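Local atomic coordinates of transcriptional regulatory protein RcsB (Escherichia coli, PDB entry 5I4C), a protein that acts as the response regulator of the Rcs phosphorelay, binding regulatory DNA to control genes for capsule synthesis, biofilm formation and cell division. Residues 42-56 with 73-86. Sequence-based numbering, arbitrary orientation.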
ATOM      1  N   ILE A  42      10.893   2.519  18.662  1.00 25.32           N
ATOM      2  CA  ILE A  42      11.090   2.441  20.092  1.00 27.18           C
ATOM      3  C   ILE A  42      12.026   3.542  20.545  1.00 28.07           C
ATOM      4  O   ILE A  42      11.794   4.146  21.575  1.00 26.40           O
ATOM      5  CB  ILE A  42      11.643   1.058  20.522  1.00 28.48           C
ATOM      6  CG1 ILE A  42      10.621  -0.079  20.311  1.00 30.52           C
ATOM      7  CG2 ILE A  42      12.204   1.072  21.970  1.00 28.79           C
ATOM      8  CD1 ILE A  42       9.263   0.228  20.847  1.00 33.61           C
ATOM      9  N   ASN A  43      13.053   3.828  19.749  1.00 29.22           N
ATOM     10  CA  ASN A  43      13.976   4.916  20.064  1.00 32.02           C
ATOM     11  C   ASN A  43      13.356   6.263  20.120  1.00 30.29           C
ATOM     12  O   ASN A  43      13.746   7.058  20.947  1.00 30.28           O
ATOM     13  CB  ASN A  43      15.137   5.008  19.084  1.00 35.23           C
ATOM     14  CG  ASN A  43      16.196   4.025  19.357  1.00 40.07           C
ATOM     15  OD1 ASN A  43      16.260   3.444  20.416  1.00 45.08           O
ATOM     16  ND2 ASN A  43      17.019   3.782  18.366  1.00 47.71           N
ATOM     17  N   ASN A  44      12.376   6.515  19.270  1.00 28.29           N
ATOM     18  CA  ASN A  44      11.779   7.841  19.196  1.00 28.45           C
ATOM     19  C   ASN A  44      10.438   7.962  19.890  1.00 28.73           C
ATOM     20  O   ASN A  44      10.034   9.049  20.186  1.00 29.14           O
ATOM     21  CB  ASN A  44      11.654   8.203  17.768  1.00 29.08           C
ATOM     22  CG  ASN A  44      12.976   8.451  17.179  1.00 31.47           C
ATOM     23  OD1 ASN A  44      13.630   9.446  17.504  1.00 36.70           O
ATOM     24  ND2 ASN A  44      13.485   7.484  16.428  1.00 32.70           N
ATOM     25  N   LEU A  45       9.805   6.862  20.225  1.00 27.96           N
ATOM     26  CA  LEU A  45       8.558   6.873  20.992  1.00 30.31           C
ATOM     27  C   LEU A  45       8.512   7.847  22.188  1.00 30.41           C
ATOM     28  O   LEU A  45       7.590   8.617  22.278  1.00 32.02           O
ATOM     29  CB  LEU A  45       8.126   5.460  21.442  1.00 30.58           C
ATOM     30  CG  LEU A  45       6.910   4.906  20.678  1.00 32.56           C
ATOM     31  CD1 LEU A  45       6.708   3.421  20.907  1.00 34.03           C
ATOM     32  CD2 LEU A  45       5.672   5.632  21.074  1.00 33.93           C
ATOM     33  N   PRO A  46       9.486   7.802  23.093  1.00 30.81           N
ATOM     34  CA  PRO A  46       9.413   8.730  24.243  1.00 32.08           C
ATOM     35  C   PRO A  46       9.396  10.202  23.832  1.00 32.00           C
ATOM     36  O   PRO A  46       8.943  11.066  24.606  1.00 31.31           O
ATOM     37  CB  PRO A  46      10.677   8.424  25.039  1.00 32.85           C
ATOM     38  CG  PRO A  46      11.103   7.033  24.570  1.00 32.80           C
ATOM     39  CD  PRO A  46      10.705   6.991  23.111  1.00 31.27           C
ATOM     40  N   LYS A  47       9.859  10.500  22.616  1.00 32.56           N
ATOM     41  CA  LYS A  47      10.013  11.908  22.156  1.00 33.15           C
ATOM     42  C   LYS A  47       8.750  12.553  21.507  1.00 35.04           C
ATOM     43  O   LYS A  47       8.745  13.741  21.131  1.00 35.71           O
ATOM     44  CB  LYS A  47      11.205  12.019  21.201  1.00 33.99           C
ATOM     45  CG  LYS A  47      12.515  11.432  21.706  1.00 35.92           C
ATOM     46  CD  LYS A  47      13.474  11.338  20.498  1.00 37.77           C
ATOM     47  CE  LYS A  47      14.727  10.579  20.792  1.00 38.36           C
ATOM     48  NZ  LYS A  47      15.621  10.637  19.609  1.00 39.85           N
ATOM     49  N   LEU A  48       7.703  11.769  21.352  1.00 33.57           N
ATOM     50  CA  LEU A  48       6.532  12.146  20.544  1.00 33.66           C
ATOM     51  C   LEU A  48       5.385  11.941  21.520  1.00 35.27           C
ATOM     52  O   LEU A  48       5.358  10.938  22.206  1.00 39.28           O
ATOM     53  CB  LEU A  48       6.378  11.156  19.362  1.00 30.34           C
ATOM     54  CG  LEU A  48       7.565  11.085  18.392  1.00 30.94           C
ATOM     55  CD1 LEU A  48       7.295  10.036  17.323  1.00 31.21           C
ATOM     56  CD2 LEU A  48       7.768  12.442  17.752  1.00 30.22           C
ATOM     57  N   ASP A  49       4.440  12.840  21.588  0.50 35.94           N
ATOM     58  CA  ASP A  49       3.400  12.726  22.611  0.50 35.42           C
ATOM     59  C   ASP A  49       2.207  11.908  22.015  0.50 33.68           C
ATOM     60  O   ASP A  49       1.085  12.389  21.940  0.50 34.42           O
ATOM     61  CB  ASP A  49       3.040  14.137  23.116  0.50 37.01           C
ATOM     62  CG  ASP A  49       4.125  14.748  24.071  0.50 38.37           C
ATOM     63  OD1 ASP A  49       5.217  14.151  24.303  0.50 38.63           O
ATOM     64  OD2 ASP A  49       3.857  15.832  24.621  0.50 39.43           O
ATOM     65  N   ALA A  50       2.494  10.660  21.630  1.00 31.69           N
ATOM     66  CA  ALA A  50       1.593   9.775  20.915  1.00 32.60           C
ATOM     67  C   ALA A  50       0.532   9.188  21.838  1.00 31.86           C
ATOM     68  O   ALA A  50       0.843   8.812  22.970  1.00 31.40           O
ATOM     69  CB  ALA A  50       2.385   8.619  20.304  1.00 32.32           C
ATOM     70  N   HIS A  51      -0.687   9.071  21.347  1.00 30.43           N
ATOM     71  CA  HIS A  51      -1.781   8.391  22.073  1.00 31.73           C
ATOM     72  C   HIS A  51      -2.012   6.942  21.632  1.00 28.68           C
ATOM     73  O   HIS A  51      -2.374   6.065  22.412  1.00 28.41           O
ATOM     74  CB  HIS A  51      -3.065   9.226  21.960  1.00 35.89           C
ATOM     75  CG  HIS A  51      -2.897  10.608  22.466  1.00 40.29           C
ATOM     76  ND1 HIS A  51      -3.407  11.697  21.827  1.00 42.47           N
ATOM     77  CD2 HIS A  51      -2.217  11.088  23.542  1.00 46.75           C
ATOM     78  CE1 HIS A  51      -3.081  12.794  22.488  1.00 47.69           C
ATOM     79  NE2 HIS A  51      -2.330  12.457  23.520  1.00 48.12           N
ATOM     80  N   VAL A  52      -1.779   6.684  20.357  1.00 26.55           N
ATOM     81  CA  VAL A  52      -2.095   5.437  19.723  1.00 26.74           C
ATOM     82  C   VAL A  52      -0.932   5.100  18.794  1.00 24.46           C
ATOM     83  O   VAL A  52      -0.452   5.966  18.067  1.00 23.87           O
ATOM     84  CB  VAL A  52      -3.373   5.556  18.830  1.00 27.46           C
ATOM     85  CG1 VAL A  52      -3.777   4.183  18.272  1.00 27.80           C
ATOM     86  CG2 VAL A  52      -4.498   6.021  19.673  1.00 28.77           C
ATOM     87  N   LEU A  53      -0.513   3.878  18.874  1.00 22.58           N
ATOM     88  CA  LEU A  53       0.378   3.302  17.881  1.00 23.23           C
ATOM     89  C   LEU A  53      -0.395   2.398  16.931  1.00 23.00           C
ATOM     90  O   LEU A  53      -1.052   1.460  17.394  1.00 25.89           O
ATOM     91  CB  LEU A  53       1.448   2.505  18.565  1.00 23.25           C
ATOM     92  CG  LEU A  53       2.332   1.737  17.572  1.00 23.10           C
ATOM     93  CD1 LEU A  53       3.140   2.552  16.579  1.00 22.88           C
ATOM     94  CD2 LEU A  53       3.169   0.804  18.344  1.00 23.07           C
ATOM     95  N   ILE A  54      -0.278   2.676  15.631  1.00 22.29           N
ATOM     96  CA  ILE A  54      -0.864   1.872  14.569  1.00 22.68           C
ATOM     97  C   ILE A  54       0.275   1.128  13.863  1.00 24.17           C
ATOM     98  O   ILE A  54       1.079   1.745  13.167  1.00 24.34           O
ATOM     99  CB  ILE A  54      -1.654   2.740  13.595  1.00 22.77           C
ATOM    100  CG1 ILE A  54      -2.684   3.556  14.359  1.00 24.59           C
ATOM    101  CG2 ILE A  54      -2.314   1.887  12.525  1.00 24.47           C
ATOM    102  CD1 ILE A  54      -3.295   4.680  13.557  1.00 25.96           C
ATOM    103  N   THR A  55       0.324  -0.168  14.036  1.00 23.31           N
ATOM    104  CA  THR A  55       1.513  -0.872  13.681  1.00 25.31           C
ATOM    105  C   THR A  55       1.277  -2.240  13.002  1.00 25.13           C
ATOM    106  O   THR A  55       0.395  -3.022  13.376  1.00 25.13           O
ATOM    107  CB  THR A  55       2.471  -1.065  14.905  1.00 25.94           C
ATOM    108  OG1 THR A  55       3.746  -1.576  14.452  1.00 28.36           O
ATOM    109  CG2 THR A  55       1.906  -2.121  15.938  1.00 27.51           C
ATOM    110  N   ASP A  56       2.074  -2.497  11.980  1.00 24.83           N
ATOM    111  CA  ASP A  56       2.246  -3.833  11.414  1.00 28.47           C
ATOM    112  C   ASP A  56       3.042  -4.727  12.417  1.00 28.69           C
ATOM    113  O   ASP A  56       3.792  -4.208  13.242  1.00 27.16           O
ATOM    114  CB  ASP A  56       3.048  -3.728  10.132  1.00 31.03           C
ATOM    115  CG  ASP A  56       3.020  -5.003   9.334  1.00 35.93           C
ATOM    116  OD1 ASP A  56       1.945  -5.435   8.879  1.00 45.26           O
ATOM    117  OD2 ASP A  56       4.073  -5.574   9.171  1.00 40.18           O
ATOM    118  N   TYR A  73       7.148  -5.875  24.597  1.00 29.51           N
ATOM    119  CA  TYR A  73       8.040  -4.752  24.843  1.00 28.76           C
ATOM    120  C   TYR A  73       7.263  -3.429  25.050  1.00 27.18           C
ATOM    121  O   TYR A  73       7.447  -2.736  26.072  1.00 25.18           O
ATOM    122  CB  TYR A  73       9.114  -4.635  23.733  1.00 29.63           C
ATOM    123  CG  TYR A  73      10.156  -3.617  24.088  1.00 31.49           C
ATOM    124  CD1 TYR A  73       9.898  -2.254  23.911  1.00 31.87           C
ATOM    125  CD2 TYR A  73      11.344  -3.983  24.763  1.00 33.89           C
ATOM    126  CE1 TYR A  73      10.781  -1.282  24.336  1.00 31.30           C
ATOM    127  CE2 TYR A  73      12.273  -2.999  25.148  1.00 35.32           C
ATOM    128  CZ  TYR A  73      11.980  -1.660  24.931  1.00 33.74           C
ATOM    129  OH  TYR A  73      12.783  -0.652  25.303  1.00 34.88           O
ATOM    130  N   ILE A  74       6.389  -3.098  24.118  1.00 26.20           N
ATOM    131  CA  ILE A  74       5.621  -1.817  24.179  1.00 26.28           C
ATOM    132  C   ILE A  74       4.666  -1.783  25.375  1.00 27.52           C
ATOM    133  O   ILE A  74       4.548  -0.734  26.064  1.00 26.77           O
ATOM    134  CB  ILE A  74       4.876  -1.557  22.864  1.00 27.54           C
ATOM    135  CG1 ILE A  74       5.899  -1.397  21.742  1.00 28.80           C
ATOM    136  CG2 ILE A  74       4.054  -0.282  22.949  1.00 26.38           C
ATOM    137  CD1 ILE A  74       5.334  -1.419  20.391  1.00 30.94           C
ATOM    138  N   LYS A  75       3.982  -2.896  25.652  1.00 27.42           N
ATOM    139  CA  LYS A  75       3.066  -2.914  26.790  1.00 31.20           C
ATOM    140  C   LYS A  75       3.762  -2.683  28.080  1.00 29.84           C
ATOM    141  O   LYS A  75       3.209  -2.070  28.958  1.00 29.31           O
ATOM    142  CB  LYS A  75       2.296  -4.212  26.957  1.00 36.18           C
ATOM    143  CG  LYS A  75       1.423  -4.646  25.810  1.00 41.15           C
ATOM    144  CD  LYS A  75       0.390  -3.624  25.382  1.00 48.80           C
ATOM    145  CE  LYS A  75      -0.800  -3.448  26.346  1.00 57.92           C
ATOM    146  NZ  LYS A  75      -1.799  -2.470  25.740  1.00 65.12           N
ATOM    147  N   ARG A  76       4.988  -3.156  28.177  1.00 30.67           N
ATOM    148  CA  ARG A  76       5.761  -3.010  29.411  1.00 32.94           C
ATOM    149  C   ARG A  76       6.358  -1.638  29.532  1.00 30.80           C
ATOM    150  O   ARG A  76       6.325  -1.026  30.596  1.00 30.56           O
ATOM    151  CB  ARG A  76       6.821  -4.069  29.355  1.00 34.07           C
ATOM    152  CG  ARG A  76       7.635  -4.147  30.542  1.00 37.20           C
ATOM    153  CD  ARG A  76       8.346  -5.491  30.567  1.00 40.00           C
ATOM    154  NE  ARG A  76       9.311  -5.229  31.581  1.00 41.59           N
ATOM    155  CZ  ARG A  76      10.512  -4.707  31.352  1.00 44.52           C
ATOM    156  NH1 ARG A  76      10.984  -4.559  30.135  1.00 41.91           N
ATOM    157  NH2 ARG A  76      11.283  -4.420  32.390  1.00 46.96           N
ATOM    158  N   HIS A  77       6.972  -1.157  28.453  1.00 28.40           N
ATOM    159  CA  HIS A  77       7.691   0.122  28.522  1.00 28.71           C
ATOM    160  C   HIS A  77       6.821   1.375  28.271  1.00 28.04           C
ATOM    161  O   HIS A  77       7.193   2.453  28.691  1.00 28.24           O
ATOM    162  CB  HIS A  77       8.859   0.127  27.511  1.00 30.37           C
ATOM    163  CG  HIS A  77       9.992  -0.751  27.919  1.00 31.70           C
ATOM    164  ND1 HIS A  77      10.952  -0.346  28.828  1.00 32.45           N
ATOM    165  CD2 HIS A  77      10.282  -2.036  27.609  1.00 33.89           C
ATOM    166  CE1 HIS A  77      11.820  -1.329  29.002  1.00 34.56           C
ATOM    167  NE2 HIS A  77      11.448  -2.357  28.265  1.00 35.04           N
ATOM    168  N   PHE A  78       5.701   1.242  27.598  1.00 26.67           N
ATOM    169  CA  PHE A  78       4.753   2.342  27.283  1.00 27.81           C
ATOM    170  C   PHE A  78       3.346   1.839  27.660  1.00 28.40           C
ATOM    171  O   PHE A  78       2.461   1.611  26.801  1.00 27.59           O
ATOM    172  CB  PHE A  78       4.850   2.742  25.813  1.00 27.71           C
ATOM    173  CG  PHE A  78       6.283   3.029  25.370  1.00 28.56           C
ATOM    174  CD1 PHE A  78       6.875   4.243  25.667  1.00 31.56           C
ATOM    175  CD2 PHE A  78       7.020   2.088  24.737  1.00 28.10           C
ATOM    176  CE1 PHE A  78       8.181   4.515  25.279  1.00 33.03           C
ATOM    177  CE2 PHE A  78       8.317   2.346  24.350  1.00 28.76           C
ATOM    178  CZ  PHE A  78       8.881   3.553  24.604  1.00 30.77           C
ATOM    179  N   PRO A  79       3.123   1.621  28.947  1.00 29.70           N
ATOM    180  CA  PRO A  79       1.875   0.876  29.275  1.00 32.19           C
ATOM    181  C   PRO A  79       0.520   1.561  29.004  1.00 33.70           C
ATOM    182  O   PRO A  79      -0.477   0.855  28.926  1.00 37.97           O
ATOM    183  CB  PRO A  79       2.031   0.541  30.764  1.00 34.37           C
ATOM    184  CG  PRO A  79       2.968   1.564  31.272  1.00 33.70           C
ATOM    185  CD  PRO A  79       3.903   1.940  30.156  1.00 31.80           C
ATOM    186  N   SER A  80       0.452   2.863  28.815  1.00 31.63           N
ATOM    187  CA  SER A  80      -0.809   3.522  28.441  1.00 32.82           C
ATOM    188  C   SER A  80      -0.933   3.844  26.950  1.00 30.46           C
ATOM    189  O   SER A  80      -1.898   4.452  26.541  1.00 34.54           O
ATOM    190  CB  SER A  80      -0.969   4.768  29.243  1.00 34.41           C
ATOM    191  OG  SER A  80      -0.842   4.432  30.609  1.00 38.50           O
ATOM    192  N   LEU A  81       0.045   3.416  26.147  1.00 29.12           N
ATOM    193  CA  LEU A  81      -0.016   3.622  24.696  1.00 28.69           C
ATOM    194  C   LEU A  81      -0.998   2.608  24.121  1.00 28.87           C
ATOM    195  O   LEU A  81      -0.859   1.389  24.355  1.00 29.79           O
ATOM    196  CB  LEU A  81       1.348   3.427  24.079  1.00 27.24           C
ATOM    197  CG  LEU A  81       1.457   3.682  22.584  1.00 26.96           C
ATOM    198  CD1 LEU A  81       1.159   5.121  22.221  1.00 27.03           C
ATOM    199  CD2 LEU A  81       2.838   3.297  22.094  1.00 26.67           C
ATOM    200  N   SER A  82      -1.981   3.110  23.396  1.00 28.67           N
ATOM    201  CA  SER A  82      -3.016   2.238  22.826  1.00 27.99           C
ATOM    202  C   SER A  82      -2.435   1.729  21.564  1.00 26.73           C
ATOM    203  O   SER A  82      -1.655   2.405  20.920  1.00 26.13           O
ATOM    204  CB  SER A  82      -4.285   2.993  22.565  1.00 28.34           C
ATOM    205  OG  SER A  82      -4.833   3.497  23.752  1.00 29.22           O
ATOM    206  N   ILE A  83      -2.761   0.515  21.221  1.00 25.83           N
ATOM    207  CA  ILE A  83      -2.177  -0.097  20.055  1.00 25.17           C
ATOM    208  C   ILE A  83      -3.254  -0.661  19.142  1.00 24.99           C
ATOM    209  O   ILE A  83      -4.158  -1.371  19.613  1.00 26.56           O
ATOM    210  CB  ILE A  83      -1.278  -1.235  20.453  1.00 26.50           C
ATOM    211  CG1 ILE A  83      -0.152  -0.738  21.310  1.00 26.54           C
ATOM    212  CG2 ILE A  83      -0.719  -1.937  19.212  1.00 25.86           C
ATOM    213  CD1 ILE A  83       0.554  -1.912  21.949  1.00 28.32           C
ATOM    214  N   ILE A  84      -3.199  -0.243  17.894  1.00 23.40           N
ATOM    215  CA  ILE A  84      -3.906  -0.865  16.799  1.00 24.08           C
ATOM    216  C   ILE A  84      -2.932  -1.621  15.930  1.00 24.69           C
ATOM    217  O   ILE A  84      -1.985  -1.025  15.365  1.00 25.20           O
ATOM    218  CB  ILE A  84      -4.680   0.124  15.949  1.00 24.94           C
ATOM    219  CG1 ILE A  84      -5.758   0.804  16.801  1.00 26.82           C
ATOM    220  CG2 ILE A  84      -5.349  -0.586  14.754  1.00 25.42           C
ATOM    221  CD1 ILE A  84      -6.445   1.964  16.091  1.00 29.19           C
ATOM    222  N   VAL A  85      -3.193  -2.927  15.810  1.00 24.16           N
ATOM    223  CA  VAL A  85      -2.437  -3.803  14.928  1.00 26.13           C
ATOM    224  C   VAL A  85      -3.045  -3.814  13.514  1.00 26.14           C
ATOM    225  O   VAL A  85      -4.225  -3.981  13.387  1.00 26.93           O
ATOM    226  CB  VAL A  85      -2.323  -5.214  15.516  1.00 28.27           C
ATOM    227  CG1 VAL A  85      -1.786  -6.233  14.522  1.00 30.91           C
ATOM    228  CG2 VAL A  85      -1.365  -5.137  16.708  1.00 28.98           C
ATOM    229  N   LEU A  86      -2.190  -3.678  12.506  1.00 24.33           N
ATOM    230  CA  LEU A  86      -2.518  -3.846  11.093  1.00 26.75           C
ATOM    231  C   LEU A  86      -2.177  -5.263  10.683  1.00 28.13           C
ATOM    232  O   LEU A  86      -1.028  -5.693  10.871  1.00 27.61           O
ATOM    233  CB  LEU A  86      -1.645  -2.898  10.225  1.00 28.69           C
ATOM    234  CG  LEU A  86      -1.806  -1.397  10.469  1.00 28.83           C
ATOM    235  CD1 LEU A  86      -0.789  -0.586   9.645  1.00 30.07           C
ATOM    236  CD2 LEU A  86      -3.254  -1.012  10.161  1.00 30.58           C
TER
HETATM  237  O   HOH W   1      -3.319   6.482  24.814  1.00 38.51           O
HETATM  238  O   HOH W   2       0.899  -7.462  11.116  1.00 44.62           O
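Ile42 forks over helix 67-77: CG2 meets Tyr73 CE1 at 3.6 Å, while CD1 rests on Ile74 CG1. Leu45 lies over one face of the Phe78 ring, its CD1 4.2 Å from the ring centroid in a CH-pi contact, and its CD2 meets Leu81 CD2 tip to tip. Pro46 CG comes in the plane of the same ring, at the CE1 edge (3.9 Å). His51 O accepts a hydrogen bond from Ser82 N, and a water bridges it to Ser80 O. The parallel ladder of N-H...O bonds continues with Leu53 N to Ser82 O, Ile84 N to Leu53 O (2.8 Å), Thr55 N to Ile84 O and Leu86 N to Thr55 O. Leu53 swings CG away from its backbone N (chi1 174°), which brings CD2 to Ile74 CD1 (3.7 Å) on the sheet face toward helix 67-77. On the face carrying Val52, Ile54 and Ile84, Ile54 CG2 packs on Leu86 CD2 (3.9 Å), and helix 112-124 covers Ile54 and Ile84. Asp56, the predicted phosphorylation site, is unmodified here; OD1 forms a salt bridge with Lys109 and OD2 takes a hydrogen bond from Ser58 N. Strand 52-56, helix 67-77 and strand 82-87 form a beta-alpha-beta crossover of the CheY-like receiver domain, strand 52-56 being the middle one in the order 2-1-3-4-5.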